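Local coordinates for protein transcriptional regulator (Rhodococcus jostii, PDB 5CYV) that binds p-coumaroyl-CoA and, as a MarR-family regulator linked to p-hydroxycinnamate metabolism, probably binds DNA to control transcription in response to it, at residues B[38-43]-B[107-112]. Sequence-based numbering, arbitrary orientation.
Sequences RSYSVL and DDAKAR. With WCA (p-coumaroyl-CoA), chain J.
The carbonyl oxygen OAE of p-coumaroyl-CoA is gripped by two nitrogens of R38: NE gives a nearly straight bond of 2.8 Å (171°), while NH1 adds a weak second one at 3.4 Å. NH1 also reaches the next amide oxygen along the pantetheine arm, OAF, at 2.8 Å but with a more bent geometry. The chain of R38, extended from CG to NE, thus carries its guanidinium edge-on across two successive amide carbonyls, and Q68 takes a further bond from NH2, which helps to fix the rotation of the group. About one turn further along the helix, S41 meets the acyl end: its OG lies 3.4 Å from CAV of the coumaroyl ring and is hydrogen-bonded to the carbonyl oxygen of V37.

Y40 joins this ligand-binding face to helix 100-121. Its CB points toward that helix, and with CG anti to the backbone N (chi1 170°) the ring is carried out between helix and ligand. On one side CE2 approaches the coumaroyl carbon CAT edge-on at 3.9 Å; on the other, CE1 comes within 3.7 Å of the A109 methyl CB, which meets the ring obliquely. The phenol OH lies against the base of K110, 3.4 Å from its CA, in van der Waals contact; the lysine's ammonium group turns away to a salt bridge with D114. L30 of helix 11-30 packs against both Y40 and A109.

The arrangement illustrates how an effector can be read by the helices around it. N27 of the second subunit also hydrogen-bonds to the ligand, and R38 and S41 touch helix 55-62, consistent with a pocket where, as in other MarR-family regulators, the dimerisation helices meet the winged helix-turn-helix.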
loop_
_atom_site.group_PDB
_atom_site.type_symbol
_atom_site.label_atom_id
_atom_site.label_comp_id
_atom_site.label_asym_id
_atom_site.label_seq_id
_atom_site.Cartn_x
_atom_site.Cartn_y
_atom_site.Cartn_z
ATOM N N ARG B 38 -11.105 2.127 -4.052
ATOM C CA ARG B 38 -11.760 0.838 -4.406
ATOM C C ARG B 38 -12.870 0.965 -5.456
ATOM O O ARG B 38 -12.908 0.134 -6.375
ATOM C CB ARG B 38 -12.341 0.160 -3.154
ATOM C CG ARG B 38 -11.256 -0.320 -2.178
ATOM C CD ARG B 38 -11.905 -1.182 -1.110
ATOM N NE ARG B 38 -10.880 -1.655 -0.142
ATOM C CZ ARG B 38 -11.082 -2.590 0.760
ATOM N NH1 ARG B 38 -10.097 -2.909 1.627
ATOM N NH2 ARG B 38 -12.279 -3.255 0.839
ATOM N N SER B 39 -13.721 1.968 -5.357
ATOM C CA SER B 39 -14.769 2.113 -6.385
ATOM C C SER B 39 -14.161 2.452 -7.725
ATOM O O SER B 39 -14.641 1.965 -8.771
ATOM C CB SER B 39 -15.807 3.146 -5.976
ATOM O OG SER B 39 -15.235 4.413 -5.622
ATOM N N TYR B 40 -13.110 3.288 -7.742
ATOM C CA TYR B 40 -12.387 3.488 -8.975
ATOM C C TYR B 40 -11.825 2.223 -9.562
ATOM O O TYR B 40 -11.955 1.988 -10.784
ATOM C CB TYR B 40 -11.247 4.525 -8.722
ATOM C CG TYR B 40 -10.257 4.667 -9.827
ATOM C CD1 TYR B 40 -10.555 5.370 -10.971
ATOM C CD2 TYR B 40 -8.963 4.080 -9.702
ATOM C CE1 TYR B 40 -9.631 5.500 -12.007
ATOM C CE2 TYR B 40 -8.028 4.237 -10.711
ATOM C CZ TYR B 40 -8.366 4.960 -11.862
ATOM O OH TYR B 40 -7.477 5.046 -12.897
ATOM N N SER B 41 -11.214 1.385 -8.734
ATOM C CA SER B 41 -10.634 0.145 -9.258
ATOM C C SER B 41 -11.712 -0.739 -9.904
ATOM O O SER B 41 -11.463 -1.307 -10.966
ATOM C CB SER B 41 -9.962 -0.653 -8.136
ATOM O OG SER B 41 -8.886 0.112 -7.548
ATOM N N VAL B 42 -12.868 -0.861 -9.242
ATOM C CA VAL B 42 -13.936 -1.676 -9.842
ATOM C C VAL B 42 -14.412 -1.137 -11.179
ATOM O O VAL B 42 -14.534 -1.899 -12.156
ATOM C CB VAL B 42 -15.114 -1.796 -8.880
ATOM C CG1 VAL B 42 -16.287 -2.582 -9.519
ATOM C CG2 VAL B 42 -14.626 -2.511 -7.608
ATOM N N LEU B 43 -14.561 0.186 -11.234
ATOM C CA LEU B 43 -14.994 0.849 -12.479
ATOM C C LEU B 43 -13.963 0.602 -13.598
ATOM O O LEU B 43 -14.323 0.259 -14.752
ATOM C CB LEU B 43 -15.239 2.335 -12.206
ATOM C CG LEU B 43 -15.661 3.081 -13.479
ATOM C CD1 LEU B 43 -16.967 2.507 -14.050
ATOM C CD2 LEU B 43 -15.873 4.563 -13.142
ATOM N N ASP B 107 -12.695 7.578 -17.959
ATOM C CA ASP B 107 -11.663 8.268 -18.723
ATOM C C ASP B 107 -11.180 9.510 -17.941
ATOM O O ASP B 107 -9.981 9.792 -17.917
ATOM C CB ASP B 107 -12.199 8.686 -20.084
ATOM C CG ASP B 107 -12.260 7.528 -21.031
ATOM O OD1 ASP B 107 -11.681 6.463 -20.722
ATOM O OD2 ASP B 107 -12.873 7.689 -22.082
ATOM N N ASP B 108 -12.113 10.251 -17.370
ATOM C CA ASP B 108 -11.783 11.438 -16.561
ATOM C C ASP B 108 -10.951 11.035 -15.341
ATOM O O ASP B 108 -9.906 11.615 -15.034
ATOM C CB ASP B 108 -13.069 12.119 -16.154
ATOM C CG ASP B 108 -12.829 13.289 -15.255
ATOM O OD1 ASP B 108 -12.582 14.419 -15.793
ATOM O OD2 ASP B 108 -12.896 13.081 -14.015
ATOM N N ALA B 109 -11.404 9.982 -14.669
ATOM C CA ALA B 109 -10.750 9.575 -13.457
ATOM C C ALA B 109 -9.343 9.015 -13.688
ATOM O O ALA B 109 -8.420 9.282 -12.895
ATOM C CB ALA B 109 -11.646 8.492 -12.731
ATOM N N LYS B 110 -9.179 8.245 -14.786
ATOM C CA LYS B 110 -7.878 7.679 -15.038
ATOM C C LYS B 110 -6.883 8.786 -15.444
ATOM O O LYS B 110 -5.721 8.677 -15.118
ATOM C CB LYS B 110 -7.929 6.640 -16.137
ATOM C CG LYS B 110 -6.537 5.990 -16.251
ATOM C CD LYS B 110 -6.622 4.647 -16.877
ATOM C CE LYS B 110 -5.275 4.258 -17.504
ATOM N NZ LYS B 110 -4.088 4.399 -16.633
ATOM N N ALA B 111 -7.375 9.815 -16.127
ATOM C CA ALA B 111 -6.484 10.942 -16.467
ATOM C C ALA B 111 -5.969 11.582 -15.146
ATOM O O ALA B 111 -4.762 11.891 -15.021
ATOM C CB ALA B 111 -7.209 11.949 -17.314
ATOM N N ARG B 112 -6.864 11.820 -14.197
ATOM C CA ARG B 112 -6.451 12.350 -12.878
ATOM C C ARG B 112 -5.497 11.469 -12.136
ATOM O O ARG B 112 -4.458 11.936 -11.639
ATOM C CB ARG B 112 -7.706 12.594 -11.992
ATOM C CG ARG B 112 -8.640 13.645 -12.622
ATOM C CD ARG B 112 -9.953 13.741 -11.770
ATOM N NE ARG B 112 -10.933 14.505 -12.519
ATOM C CZ ARG B 112 -10.952 15.824 -12.640
ATOM N NH1 ARG B 112 -10.072 16.598 -11.980
ATOM N NH2 ARG B 112 -11.843 16.403 -13.465
HETATM C C4 WCA J . -5.430 -10.573 13.964
HETATM C C5 WCA J . -5.471 -9.599 14.958
HETATM C C6 WCA J . -5.585 -10.037 16.329
HETATM C C8 WCA J . -5.300 -8.554 13.022
HETATM N N1 WCA J . -5.643 -11.365 16.581
HETATM N N3 WCA J . -5.497 -11.892 14.314
HETATM C CAV WCA J . -5.854 1.593 -7.166
HETATM C CAT WCA J . -5.673 2.403 -8.244
HETATM C CBS WCA J . -4.493 3.161 -8.277
HETATM O OAJ WCA J . -4.270 4.019 -9.387
HETATM C CAU WCA J . -3.552 3.080 -7.306
HETATM C CAW WCA J . -3.719 2.240 -6.200
HETATM C CBT WCA J . -4.871 1.494 -6.172
HETATM C CAR WCA J . -4.987 0.598 -5.004
HETATM C CAQ WCA J . -6.052 -0.398 -4.987
HETATM C CBP WCA J . -5.901 -1.376 -3.841
HETATM O OAD WCA J . -4.968 -1.590 -3.148
HETATM S SBO WCA J . -7.380 -2.275 -3.644
HETATM C CBA WCA J . -6.844 -3.427 -2.338
HETATM C CAY WCA J . -7.387 -2.943 -0.929
HETATM N NBH WCA J . -6.521 -1.980 -0.342
HETATM C CBQ WCA J . -7.103 -0.696 0.074
HETATM O OAE WCA J . -8.315 -0.450 0.038
HETATM C CBB WCA J . -6.170 0.310 0.672
HETATM C CAZ WCA J . -6.332 0.414 2.216
HETATM N NBI WCA J . -5.888 -0.774 2.973
HETATM C CBR WCA J . -6.720 -1.811 3.374
HETATM O OAF WCA J . -7.890 -1.790 2.978
HETATM C CBX WCA J . -6.197 -2.922 4.272
HETATM O OAK WCA J . -4.966 -2.445 4.888
HETATM C CCD WCA J . -5.940 -4.219 3.493
HETATM C CAA WCA J . -4.697 -3.996 2.582
HETATM C CAB WCA J . -7.176 -4.686 2.693
HETATM C CBD WCA J . -5.554 -5.336 4.519
HETATM O OBK WCA J . -6.688 -5.311 5.425
HETATM P PCG WCA J . -6.909 -6.540 6.445
HETATM O OAP WCA J . -6.870 -7.798 5.637
HETATM O OAI WCA J . -8.198 -6.174 7.221
HETATM O OBN WCA J . -5.630 -6.598 7.334
HETATM P PCF WCA J . -5.232 -6.064 8.746
HETATM O OAO WCA J . -6.513 -5.405 9.263
HETATM O OAH WCA J . -3.875 -5.374 8.724
HETATM O "O5'" WCA J . -4.996 -7.417 9.603
HETATM C "C5'" WCA J . -4.021 -8.377 9.202
HETATM C "C4'" WCA J . -4.309 -9.837 9.396
HETATM O "O4'" WCA J . -4.071 -10.183 10.972
HETATM C "C3'" WCA J . -5.589 -10.200 9.139
HETATM O "O3'" WCA J . -5.675 -11.651 8.885
HETATM P PCE WCA J . -6.054 -12.215 7.464
HETATM O OAM WCA J . -5.132 -11.621 6.449
HETATM O OAN WCA J . -7.475 -11.861 7.132
HETATM O OAG WCA J . -5.896 -13.711 7.487
HETATM C "C2'" WCA J . -6.320 -9.935 10.473
HETATM O "O2'" WCA J . -7.526 -10.553 10.561
HETATM C "C1'" WCA J . -5.242 -10.474 11.484
HETATM N N9 WCA J . -5.329 -9.865 12.780
HETATM N N7 WCA J . -5.391 -8.361 14.340
HETATM C C2 WCA J . -5.599 -12.255 15.611
HETATM N N6 WCA J . -5.628 -9.067 17.379
#